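Side-chain contacts in Iron(III) ABC transporter, periplasmic iron-compound-binding protein (Vibrio cholerae, PDB 5GGY), which probably captures ferric siderophores, desferal among them, in the periplasm and hands them to an inner-membrane ABC transporter for iron uptake: residues 132-135 / 136-140; 117-120 / 121-124; 230-233 / 234-237; 167-170 / 171-174. One frame throughout, in Å; residues are numbered along the deposited sequence.

How the contacts relate
The four contacts form two pairs on opposite sides of the chain's centre. Contacts 1 and 2 are short runs of about two turns in consecutive helices, 130-154 and 112-126, which pack on each other through Ala133, Leu137, Phe120, Lys121 and Ala124; each is partly buried, with apolar groups turned to the neighbouring helix and lysines reaching salt bridges beyond. About 35 Å from contact 1, centre to centre, contact 4 is a partly buried hairpin turn held by hydrogen bonds of the backbone and of the Asn169 side-chain amide and flanked by phenylalanines. Contact 3, a helix end at the surface crowded with lysines, leans on it through Val232, which touches Pro170 and Phe167.

Contact 1: 132-135 / 136-140; sequences VAQQ and KLEAM
Val132 O accepts a hydrogen bond from Lys136 N at 3.1 Å, opening a run of four successive i to i+4 bonds in helix 130-154, the long helix that in this family of periplasmic binding proteins characteristically runs from one lobe to the other. Lys136 CG also rests against Val132 O, 3.3 Å away, because chi1 of -72° keeps CG beside its own backbone N; the extended remainder of the lysine leaves the turn and brings NZ to a salt bridge with Glu32. Ala133 repeats the pattern: its O takes Leu137 N at 3.1 Å, while Leu137 CG lies 3.3 Å from that same Ala133 O. The Ala133 methyl and the leucine branch both pack on Phe120 of helix 112-126. Next, Gln134 O accepts from Glu138 N at 2.9 Å, with an N-H...O angle of 161°, and Glu138 CG closes over Gln134 O at 3.1 Å. Farther out the Gln134 amide and the Glu138 carboxylate approach with their planes 83° apart. The amide is probably modelled turned over; if it is turned back, a hydrogen bond between them becomes possible. Glu138 also packs on Val51 of the second subunit. Last comes Gln135, whose O receives Ala139 N at 3.1 Å and has Ala139 CB against it at 3.3 Å.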
ATOM      1  N   VAL A 132      10.998  -8.387  -0.414  1.00 33.75           N
ATOM      2  CA  VAL A 132      10.520  -8.622   0.943  1.00 36.20           C
ATOM      3  C   VAL A 132       9.692  -7.428   1.421  1.00 35.50           C
ATOM      4  O   VAL A 132       8.697  -7.595   2.129  1.00 43.15           O
ATOM      5  CB  VAL A 132      11.699  -8.908   1.912  1.00 24.10           C
ATOM      6  CG1 VAL A 132      13.032  -8.646   1.224  1.00 40.47           C
ATOM      7  CG2 VAL A 132      11.581  -8.103   3.201  1.00 33.31           C
ATOM      8  N   ALA A 133      10.088  -6.227   1.006  1.00 26.03           N
ATOM      9  CA  ALA A 133       9.353  -5.016   1.355  1.00 26.53           C
ATOM     10  C   ALA A 133       7.953  -5.030   0.755  1.00 27.74           C
ATOM     11  O   ALA A 133       6.982  -4.658   1.414  1.00 27.20           O
ATOM     12  CB  ALA A 133      10.107  -3.785   0.894  1.00 22.24           C
ATOM     13  N   GLN A 134       7.856  -5.459  -0.500  1.00 19.18           N
ATOM     14  CA  GLN A 134       6.572  -5.549  -1.181  1.00 37.19           C
ATOM     15  C   GLN A 134       5.679  -6.599  -0.534  1.00 34.61           C
ATOM     16  O   GLN A 134       4.482  -6.383  -0.357  1.00 36.87           O
ATOM     17  CB  GLN A 134       6.769  -5.874  -2.664  1.00 40.54           C
ATOM     18  CG  GLN A 134       6.580  -4.689  -3.588  1.00 46.58           C
ATOM     19  CD  GLN A 134       5.153  -4.178  -3.593  1.00 54.59           C
ATOM     20  OE1 GLN A 134       4.234  -4.874  -4.026  1.00 56.10           O
ATOM     21  NE2 GLN A 134       4.960  -2.959  -3.106  1.00 55.43           N
ATOM     22  N   GLN A 135       6.273  -7.732  -0.176  1.00 37.02           N
ATOM     23  CA  GLN A 135       5.531  -8.832   0.427  1.00 32.88           C
ATOM     24  C   GLN A 135       4.952  -8.434   1.786  1.00 33.32           C
ATOM     25  O   GLN A 135       3.865  -8.875   2.156  1.00 38.89           O
ATOM     26  CB  GLN A 135       6.433 -10.068   0.558  1.00 35.80           C
ATOM     27  CG  GLN A 135       6.737 -10.517   1.984  1.00 53.52           C
ATOM     28  CD  GLN A 135       5.637 -11.379   2.578  1.00 64.81           C
ATOM     29  OE1 GLN A 135       4.993 -12.157   1.873  1.00 70.78           O
ATOM     30  NE2 GLN A 135       5.411 -11.237   3.879  1.00 62.21           N
ATOM     31  N   LYS A 136       5.669  -7.588   2.519  1.00 28.66           N
ATOM     32  CA  LYS A 136       5.225  -7.185   3.849  1.00 28.98           C
ATOM     33  C   LYS A 136       4.172  -6.084   3.783  1.00 29.17           C
ATOM     34  O   LYS A 136       3.285  -6.014   4.634  1.00 36.80           O
ATOM     35  CB  LYS A 136       6.413  -6.734   4.698  1.00 19.48           C
ATOM     36  CG  LYS A 136       7.311  -7.877   5.127  1.00 19.88           C
ATOM     37  CD  LYS A 136       8.056  -7.547   6.403  1.00 20.71           C
ATOM     38  CE  LYS A 136       8.731  -8.778   6.981  1.00 22.23           C
ATOM     39  NZ  LYS A 136       9.343  -8.498   8.309  1.00 24.49           N
ATOM     40  N   LEU A 137       4.272  -5.231   2.769  1.00 20.35           N
ATOM     41  CA  LEU A 137       3.277  -4.190   2.546  1.00 23.43           C
ATOM     42  C   LEU A 137       1.974  -4.788   2.031  1.00 31.33           C
ATOM     43  O   LEU A 137       0.890  -4.381   2.448  1.00 26.34           O
ATOM     44  CB  LEU A 137       3.806  -3.146   1.561  1.00 18.26           C
ATOM     45  CG  LEU A 137       4.897  -2.224   2.103  1.00 21.85           C
ATOM     46  CD1 LEU A 137       5.452  -1.351   0.994  1.00 15.83           C
ATOM     47  CD2 LEU A 137       4.349  -1.374   3.239  1.00 14.84           C
ATOM     48  N   GLU A 138       2.092  -5.751   1.122  1.00 33.54           N
ATOM     49  CA  GLU A 138       0.933  -6.447   0.577  1.00 21.22           C
ATOM     50  C   GLU A 138       0.183  -7.187   1.676  1.00 21.25           C
ATOM     51  O   GLU A 138      -1.046  -7.143   1.742  1.00 40.17           O
ATOM     52  CB  GLU A 138       1.354  -7.427  -0.520  1.00 22.48           C
ATOM     53  CG  GLU A 138       1.767  -6.773  -1.826  1.00 24.47           C
ATOM     54  CD  GLU A 138       2.414  -7.752  -2.788  1.00 36.17           C
ATOM     55  OE1 GLU A 138       2.562  -8.936  -2.419  1.00 46.53           O
ATOM     56  OE2 GLU A 138       2.776  -7.338  -3.908  1.00 32.21           O
ATOM     57  N   ALA A 139       0.935  -7.868   2.535  1.00 19.61           N
ATOM     58  CA  ALA A 139       0.354  -8.591   3.658  1.00 19.71           C
ATOM     59  C   ALA A 139      -0.292  -7.626   4.641  1.00 30.71           C
ATOM     60  O   ALA A 139      -1.290  -7.950   5.282  1.00 30.58           O
ATOM     61  CB  ALA A 139       1.413  -9.429   4.354  1.00 19.50           C
ATOM     62  N   MET A 140       0.287  -6.435   4.749  1.00 29.17           N
ATOM     63  CA  MET A 140      -0.221  -5.406   5.646  1.00 28.01           C
ATOM     64  C   MET A 140      -1.587  -4.889   5.197  1.00 30.95           C
ATOM     65  O   MET A 140      -2.521  -4.803   5.996  1.00 21.28           O
ATOM     66  CB  MET A 140       0.773  -4.246   5.739  1.00 30.43           C
ATOM     67  CG  MET A 140       0.460  -3.257   6.846  1.00 30.48           C
ATOM     68  SD  MET A 140       1.666  -1.926   6.979  1.00 35.15           S
ATOM     69  CE  MET A 140       1.305  -0.989   5.498  1.00 18.10           C
TER

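Contact 2: 117-120 / 121-124; sequences ISHF and KTLA
His119 O is gripped twice by the following turn of helix 112-126: Leu123 N reaches it at 2.9 Å in the regular helical bond, and the hydroxyl OG1 of Thr122 donates to it at 2.8 Å. Both donors arrive from the same face of the carbonyl plane, but the hydroxyl comes in from the flank, at a C=O...O angle of 106°. Thr122 can do this because its chi1 of 55° places OG1 between the backbone N and the carbonyl carbon, folded back over the preceding turn, while CG2 settles 3.3 Å from Ser118 O. Other backbone bonds include the i to i+4 bonds donated by Lys121, Thr122 and Ala124, that from Thr122 N to Ser118 O measuring 3.1 Å; Lys121 N adds a weak one to Ser118 O.

Apolar contact is carried by the extended Lys121, which runs alongside Ile117 in the same direction, its CE 3.9 Å from Ile117 CG2. Past that methyl the ammonium goes on to a salt bridge with Glu54 of the second subunit. The Phe120 side chain leaves the turn at CB, with CG anti to the backbone N, and its ring packs against Gln29 and Glu32 of helix 24-32. His119 NE2 makes a hydrogen bond to Pro104 O.

The chemistry implies a division of labour: the exposed threonine hydroxyl is satisfied within its own helix, whereas the lysine spends its methylene chain on local packing and its charge on the subunit interface.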
ATOM      1  N   ILE A 117       6.089   4.499   5.142  1.00 26.32           N
ATOM      2  CA  ILE A 117       5.969   3.556   4.040  1.00 27.71           C
ATOM      3  C   ILE A 117       6.976   3.868   2.940  1.00 29.12           C
ATOM      4  O   ILE A 117       7.604   2.974   2.381  1.00 30.95           O
ATOM      5  CB  ILE A 117       4.542   3.570   3.440  1.00 21.86           C
ATOM      6  CG1 ILE A 117       3.547   2.978   4.431  1.00 22.02           C
ATOM      7  CG2 ILE A 117       4.505   2.806   2.130  1.00 19.92           C
ATOM      8  CD1 ILE A 117       2.121   2.994   3.934  1.00 19.99           C
ATOM      9  N   SER A 118       7.137   5.152   2.649  1.00 24.30           N
ATOM     10  CA  SER A 118       8.059   5.591   1.612  1.00 17.70           C
ATOM     11  C   SER A 118       9.506   5.306   2.004  1.00 22.37           C
ATOM     12  O   SER A 118      10.304   4.863   1.177  1.00 26.27           O
ATOM     13  CB  SER A 118       7.873   7.083   1.324  1.00 18.17           C
ATOM     14  OG  SER A 118       8.712   7.495   0.257  1.00 28.12           O
ATOM     15  N   HIS A 119       9.836   5.553   3.268  1.00 21.47           N
ATOM     16  CA  HIS A 119      11.179   5.280   3.772  1.00 25.88           C
ATOM     17  C   HIS A 119      11.477   3.785   3.744  1.00 31.74           C
ATOM     18  O   HIS A 119      12.599   3.371   3.453  1.00 35.64           O
ATOM     19  CB  HIS A 119      11.348   5.824   5.191  1.00 27.76           C
ATOM     20  CG  HIS A 119      11.461   7.315   5.257  1.00 31.18           C
ATOM     21  ND1 HIS A 119      11.474   8.109   4.131  1.00 28.13           N
ATOM     22  CD2 HIS A 119      11.568   8.157   6.311  1.00 27.54           C
ATOM     23  CE1 HIS A 119      11.584   9.376   4.488  1.00 23.41           C
ATOM     24  NE2 HIS A 119      11.643   9.432   5.807  1.00 22.71           N
ATOM     25  N   PHE A 120      10.462   2.984   4.054  1.00 31.03           N
ATOM     26  CA  PHE A 120      10.582   1.532   4.052  1.00 20.22           C
ATOM     27  C   PHE A 120      10.960   1.025   2.668  1.00 23.88           C
ATOM     28  O   PHE A 120      11.754   0.094   2.528  1.00 34.75           O
ATOM     29  CB  PHE A 120       9.270   0.905   4.520  1.00 19.27           C
ATOM     30  CG  PHE A 120       9.309  -0.591   4.649  1.00 21.21           C
ATOM     31  CD1 PHE A 120      10.095  -1.203   5.612  1.00 19.93           C
ATOM     32  CD2 PHE A 120       8.519  -1.383   3.832  1.00 25.89           C
ATOM     33  CE1 PHE A 120      10.111  -2.580   5.738  1.00 21.56           C
ATOM     34  CE2 PHE A 120       8.528  -2.755   3.953  1.00 23.34           C
ATOM     35  CZ  PHE A 120       9.323  -3.357   4.904  1.00 20.43           C
ATOM     36  N   LYS A 121      10.396   1.656   1.645  1.00 25.46           N
ATOM     37  CA  LYS A 121      10.684   1.281   0.268  1.00 27.28           C
ATOM     38  C   LYS A 121      12.082   1.704  -0.171  1.00 27.26           C
ATOM     39  O   LYS A 121      12.817   0.913  -0.756  1.00 32.25           O
ATOM     40  CB  LYS A 121       9.645   1.892  -0.665  1.00 33.79           C
ATOM     41  CG  LYS A 121       8.246   1.373  -0.455  1.00 21.65           C
ATOM     42  CD  LYS A 121       7.273   2.154  -1.295  1.00 25.97           C
ATOM     43  CE  LYS A 121       5.899   1.532  -1.258  1.00 33.62           C
ATOM     44  NZ  LYS A 121       4.944   2.376  -2.014  1.00 43.65           N
ATOM     45  N   THR A 122      12.433   2.956   0.109  1.00 22.07           N
ATOM     46  CA  THR A 122      13.737   3.497  -0.264  1.00 25.03           C
ATOM     47  C   THR A 122      14.876   2.714   0.382  1.00 19.36           C
ATOM     48  O   THR A 122      15.899   2.453  -0.251  1.00 28.54           O
ATOM     49  CB  THR A 122      13.861   4.982   0.120  1.00 28.76           C
ATOM     50  OG1 THR A 122      13.579   5.137   1.514  1.00 45.96           O
ATOM     51  CG2 THR A 122      12.886   5.824  -0.688  1.00 20.18           C
ATOM     52  N   LEU A 123      14.693   2.348   1.647  1.00 17.87           N
ATOM     53  CA  LEU A 123      15.677   1.542   2.354  1.00 18.73           C
ATOM     54  C   LEU A 123      15.800   0.161   1.715  1.00 18.37           C
ATOM     55  O   LEU A 123      16.893  -0.400   1.633  1.00 29.31           O
ATOM     56  CB  LEU A 123      15.308   1.420   3.836  1.00 16.90           C
ATOM     57  CG  LEU A 123      15.503   2.670   4.693  1.00 16.52           C
ATOM     58  CD1 LEU A 123      14.931   2.460   6.085  1.00 15.81           C
ATOM     59  CD2 LEU A 123      16.980   3.031   4.769  1.00 20.61           C
ATOM     60  N   ALA A 124      14.677  -0.376   1.253  1.00 19.75           N
ATOM     61  CA  ALA A 124      14.670  -1.675   0.597  1.00 18.66           C
ATOM     62  C   ALA A 124      15.439  -1.614  -0.712  1.00 24.53           C
ATOM     63  O   ALA A 124      16.141  -2.554  -1.081  1.00 23.44           O
ATOM     64  CB  ALA A 124      13.251  -2.132   0.355  1.00 25.20           C
TER

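Contact 3: 230-233 / 234-237; sequences KKVQ and KSVL
Lys234 folds back over Lys230 at the junction of two short helices, 229-234 and 236-239, where Ser235 occupies the N-cap position of the second. From CB, which stands 4.0 Å from Lys230 O, the chain moves down onto that carbonyl: CG is 3.2 Å from Lys230 O and CD 3.5 Å from it. There the chain bends, with chi3 at -55°, and this bend holds CE over the preceding turn, where CE lies 3.4 Å from Lys230 O and also near Lys231 CA. At the tip, Lys234 NZ comes within 3.0 Å of Lys230 NZ, the two lysines crossing at a slant. Both nitrogens are donors, so this is a meeting of like charges and not a bond. Two ammonium groups so near each other on an exposed surface would be expected to repel, and the exact placing of these tips is doubtful.

Several of the backbone bonds underneath are weak: those from Lys234 N to Lys230 O and to Lys231 O, and that from Ser235 N to Lys231 O. Val232, whose side chain packs inward on Pro170 and Phe226, has an O that accepts two bonds from Ser235. One comes from Ser235 OG, which chi1 of 59° swings back toward Val232 O; the modelled 2.4 Å is very short, and its exact value doubtful. The other comes to Val232 O from Ser235 N, 3.0 Å away and 62° out of the carbonyl plane.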
ATOM      1  N   LYS A 230      -2.966   2.661  36.918  1.00 39.05           N
ATOM      2  CA  LYS A 230      -3.830   2.368  38.056  1.00 42.78           C
ATOM      3  C   LYS A 230      -4.300   3.647  38.731  1.00 44.84           C
ATOM      4  O   LYS A 230      -5.460   3.767  39.111  1.00 45.29           O
ATOM      5  CB  LYS A 230      -3.093   1.482  39.061  1.00 45.98           C
ATOM      6  CG  LYS A 230      -3.847   1.204  40.349  1.00 53.70           C
ATOM      7  CD  LYS A 230      -3.021   1.612  41.559  1.00 60.92           C
ATOM      8  CE  LYS A 230      -3.603   1.039  42.840  1.00 67.26           C
ATOM      9  NZ  LYS A 230      -3.415   1.956  44.001  1.00 67.38           N
ATOM     10  N   LYS A 231      -3.388   4.604  38.867  1.00 47.01           N
ATOM     11  CA  LYS A 231      -3.699   5.874  39.509  1.00 48.87           C
ATOM     12  C   LYS A 231      -4.764   6.643  38.733  1.00 52.95           C
ATOM     13  O   LYS A 231      -5.665   7.240  39.326  1.00 56.80           O
ATOM     14  CB  LYS A 231      -2.443   6.737  39.654  1.00 43.49           C
ATOM     15  CG  LYS A 231      -2.717   8.069  40.323  1.00 48.80           C
ATOM     16  CD  LYS A 231      -1.446   8.877  40.537  1.00 48.57           C
ATOM     17  CE  LYS A 231      -1.755  10.123  41.352  1.00 47.30           C
ATOM     18  NZ  LYS A 231      -0.728  11.192  41.210  1.00 53.00           N
ATOM     19  N   VAL A 232      -4.657   6.626  37.409  1.00 42.02           N
ATOM     20  CA  VAL A 232      -5.631   7.304  36.563  1.00 36.31           C
ATOM     21  C   VAL A 232      -7.019   6.689  36.724  1.00 41.89           C
ATOM     22  O   VAL A 232      -8.004   7.403  36.908  1.00 43.97           O
ATOM     23  CB  VAL A 232      -5.216   7.262  35.079  1.00 36.05           C
ATOM     24  CG1 VAL A 232      -6.360   7.717  34.184  1.00 36.83           C
ATOM     25  CG2 VAL A 232      -3.984   8.125  34.854  1.00 31.91           C
ATOM     26  N   GLN A 233      -7.085   5.362  36.675  1.00 38.46           N
ATOM     27  CA  GLN A 233      -8.359   4.647  36.715  1.00 42.17           C
ATOM     28  C   GLN A 233      -9.188   4.920  37.969  1.00 43.52           C
ATOM     29  O   GLN A 233     -10.415   4.832  37.934  1.00 41.44           O
ATOM     30  CB  GLN A 233      -8.113   3.145  36.583  1.00 43.90           C
ATOM     31  CG  GLN A 233      -7.666   2.719  35.195  1.00 47.72           C
ATOM     32  CD  GLN A 233      -7.337   1.246  35.115  1.00 49.35           C
ATOM     33  OE1 GLN A 233      -6.260   0.817  35.531  1.00 52.99           O
ATOM     34  NE2 GLN A 233      -8.262   0.459  34.578  1.00 47.83           N
ATOM     35  N   LYS A 234      -8.522   5.257  39.070  1.00 49.87           N
ATOM     36  CA  LYS A 234      -9.209   5.519  40.335  1.00 53.70           C
ATOM     37  C   LYS A 234      -9.580   6.985  40.495  1.00 52.06           C
ATOM     38  O   LYS A 234     -10.440   7.335  41.295  1.00 59.28           O
ATOM     39  CB  LYS A 234      -8.339   5.105  41.517  1.00 61.97           C
ATOM     40  CG  LYS A 234      -7.677   3.755  41.375  1.00 68.55           C
ATOM     41  CD  LYS A 234      -6.622   3.598  42.443  1.00 71.92           C
ATOM     42  CE  LYS A 234      -5.625   4.744  42.389  1.00 68.43           C
ATOM     43  NZ  LYS A 234      -4.601   4.630  43.458  1.00 71.95           N
ATOM     44  N   SER A 235      -8.907   7.842  39.740  1.00 46.23           N
ATOM     45  CA  SER A 235      -9.107   9.280  39.862  1.00 45.07           C
ATOM     46  C   SER A 235     -10.546   9.676  39.543  1.00 50.26           C
ATOM     47  O   SER A 235     -11.203   9.066  38.700  1.00 52.58           O
ATOM     48  CB  SER A 235      -8.138  10.034  38.949  1.00 38.67           C
ATOM     49  OG  SER A 235      -8.326   9.666  37.595  1.00 40.33           O
ATOM     50  N   VAL A 236     -11.024  10.701  40.239  1.00 40.40           N
ATOM     51  CA  VAL A 236     -12.390  11.182  40.091  1.00 42.55           C
ATOM     52  C   VAL A 236     -12.672  11.673  38.674  1.00 45.29           C
ATOM     53  O   VAL A 236     -13.740  11.416  38.118  1.00 51.59           O
ATOM     54  CB  VAL A 236     -12.682  12.321  41.088  1.00 44.32           C
ATOM     55  CG1 VAL A 236     -14.161  12.666  41.083  1.00 36.77           C
ATOM     56  CG2 VAL A 236     -12.226  11.925  42.483  1.00 50.52           C
ATOM     57  N   LEU A 237     -11.702  12.374  38.092  1.00 40.11           N
ATOM     58  CA  LEU A 237     -11.856  12.939  36.753  1.00 43.07           C
ATOM     59  C   LEU A 237     -12.022  11.853  35.695  1.00 49.25           C
ATOM     60  O   LEU A 237     -12.722  12.042  34.702  1.00 50.65           O
ATOM     61  CB  LEU A 237     -10.656  13.826  36.408  1.00 45.41           C
ATOM     62  CG  LEU A 237     -10.656  14.519  35.043  1.00 43.01           C
ATOM     63  CD1 LEU A 237     -11.874  15.418  34.895  1.00 41.26           C
ATOM     64  CD2 LEU A 237      -9.372  15.310  34.843  1.00 46.73           C
TER

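Contact 4: 167-170 / 171-174; sequences FANP and TSVF
The Phe167 ring meets Val173 at a slant, its CD1 3.8 Å from Val173 CG2; beyond the turn, Phe226 stacks with the ring and Tyr222 meets it edge-to-face. A second ring, that of Phe174, has the Ala168 methyl approaching it obliquely, CB to CE2 3.5 Å. The third flat group is the Asn169 amide, which a chi1 of 60° folds over its own backbone and so over the turn. Its OD1 takes two donors from one residue, Thr171 N at 2.7 Å and Thr171 OG1 at 2.8 Å, and on the other branch Asn169 ND2 rests 3.2 Å from Ser172 CB. The bond from the backbone N closes an Asx turn, and the pair of bonds should fix the rotation of the amide.

These groups dress the connection between strands 161-167 and 172-176 of the mixed sheet, a hairpin whose type I beta turn runs from Asn169 to Ser172. Ser172 N donates to Asn169 O at 3.2 Å. Across from Ser172, both Ala168 and Asn169 face it, as in a classic beta bulge: Ser172 O receives Ala168 N at 3.0 Å and, more weakly, Asn169 N at 3.3 Å. Below the bulge, Phe167 and Val173 form an antiparallel non-hydrogen-bonded pair with both side chains on one face of the sheet. Ser172 OG bonds outward to Gln206 NE2, and Pro170 packs on Lys231 of helix 229-234 and on Glu228.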
ATOM      1  N   PHE A 167      -0.713   8.847  27.794  1.00 37.34           N
ATOM      2  CA  PHE A 167      -0.737   9.722  28.957  1.00 33.91           C
ATOM      3  C   PHE A 167       0.590  10.446  29.145  1.00 39.33           C
ATOM      4  O   PHE A 167       1.636   9.815  29.244  1.00 47.46           O
ATOM      5  CB  PHE A 167      -1.068   8.929  30.225  1.00 32.31           C
ATOM      6  CG  PHE A 167      -2.516   8.561  30.357  1.00 35.51           C
ATOM      7  CD1 PHE A 167      -3.451   9.492  30.779  1.00 34.70           C
ATOM      8  CD2 PHE A 167      -2.945   7.284  30.063  1.00 34.56           C
ATOM      9  CE1 PHE A 167      -4.788   9.148  30.897  1.00 30.81           C
ATOM     10  CE2 PHE A 167      -4.278   6.939  30.180  1.00 30.90           C
ATOM     11  CZ  PHE A 167      -5.198   7.872  30.598  1.00 24.05           C
ATOM     12  N   ALA A 168       0.544  11.773  29.187  1.00 30.61           N
ATOM     13  CA  ALA A 168       1.720  12.564  29.531  1.00 32.19           C
ATOM     14  C   ALA A 168       1.950  12.440  31.028  1.00 41.67           C
ATOM     15  O   ALA A 168       3.073  12.301  31.505  1.00 40.57           O
ATOM     16  CB  ALA A 168       1.533  14.009  29.135  1.00 32.39           C
ATOM     17  N   ASN A 169       0.844  12.480  31.755  1.00 43.35           N
ATOM     18  CA  ASN A 169       0.817  12.269  33.187  1.00 41.29           C
ATOM     19  C   ASN A 169      -0.640  11.991  33.553  1.00 40.16           C
ATOM     20  O   ASN A 169      -1.493  11.987  32.670  1.00 27.08           O
ATOM     21  CB  ASN A 169       1.395  13.478  33.935  1.00 38.51           C
ATOM     22  CG  ASN A 169       0.631  14.751  33.676  1.00 37.35           C
ATOM     23  OD1 ASN A 169      -0.481  14.936  34.169  1.00 33.87           O
ATOM     24  ND2 ASN A 169       1.243  15.659  32.926  1.00 45.39           N
ATOM     25  N   PRO A 170      -0.936  11.733  34.836  1.00 38.00           N
ATOM     26  CA  PRO A 170      -2.330  11.420  35.174  1.00 40.85           C
ATOM     27  C   PRO A 170      -3.341  12.525  34.861  1.00 44.87           C
ATOM     28  O   PRO A 170      -4.532  12.245  34.896  1.00 48.21           O
ATOM     29  CB  PRO A 170      -2.259  11.162  36.677  1.00 38.01           C
ATOM     30  CG  PRO A 170      -0.900  10.624  36.879  1.00 34.53           C
ATOM     31  CD  PRO A 170      -0.024  11.390  35.943  1.00 33.52           C
ATOM     32  N   THR A 171      -2.889  13.737  34.549  1.00 44.64           N
ATOM     33  CA  THR A 171      -3.825  14.809  34.231  1.00 43.01           C
ATOM     34  C   THR A 171      -3.606  15.435  32.855  1.00 41.58           C
ATOM     35  O   THR A 171      -4.328  16.342  32.467  1.00 34.00           O
ATOM     36  CB  THR A 171      -3.786  15.918  35.303  1.00 37.02           C
ATOM     37  OG1 THR A 171      -2.442  16.366  35.504  1.00 35.32           O
ATOM     38  CG2 THR A 171      -4.348  15.398  36.617  1.00 31.65           C
ATOM     39  N   SER A 172      -2.622  14.941  32.115  1.00 40.12           N
ATOM     40  CA  SER A 172      -2.339  15.457  30.778  1.00 37.13           C
ATOM     41  C   SER A 172      -2.319  14.322  29.764  1.00 34.11           C
ATOM     42  O   SER A 172      -1.972  13.198  30.091  1.00 27.96           O
ATOM     43  CB  SER A 172      -1.006  16.206  30.748  1.00 44.53           C
ATOM     44  OG  SER A 172      -0.943  17.096  29.652  1.00 47.07           O
ATOM     45  N   VAL A 173      -2.692  14.624  28.527  1.00 36.03           N
ATOM     46  CA  VAL A 173      -2.847  13.600  27.495  1.00 30.55           C
ATOM     47  C   VAL A 173      -2.268  14.030  26.143  1.00 26.19           C
ATOM     48  O   VAL A 173      -2.372  15.187  25.756  1.00 28.48           O
ATOM     49  CB  VAL A 173      -4.347  13.225  27.339  1.00 49.56           C
ATOM     50  CG1 VAL A 173      -4.729  13.025  25.885  1.00 51.64           C
ATOM     51  CG2 VAL A 173      -4.672  11.995  28.168  1.00 44.44           C
ATOM     52  N   PHE A 174      -1.641  13.085  25.445  1.00 36.40           N
ATOM     53  CA  PHE A 174      -1.161  13.302  24.083  1.00 30.99           C
ATOM     54  C   PHE A 174      -2.123  12.719  23.060  1.00 29.45           C
ATOM     55  O   PHE A 174      -2.056  11.537  22.747  1.00 21.41           O
ATOM     56  CB  PHE A 174       0.224  12.682  23.879  1.00 30.28           C
ATOM     57  CG  PHE A 174       1.333  13.421  24.570  1.00 32.13           C
ATOM     58  CD1 PHE A 174       1.565  14.761  24.306  1.00 29.71           C
ATOM     59  CD2 PHE A 174       2.161  12.767  25.463  1.00 32.31           C
ATOM     60  CE1 PHE A 174       2.590  15.439  24.936  1.00 24.88           C
ATOM     61  CE2 PHE A 174       3.189  13.438  26.093  1.00 34.11           C
ATOM     62  CZ  PHE A 174       3.405  14.774  25.833  1.00 26.96           C
TER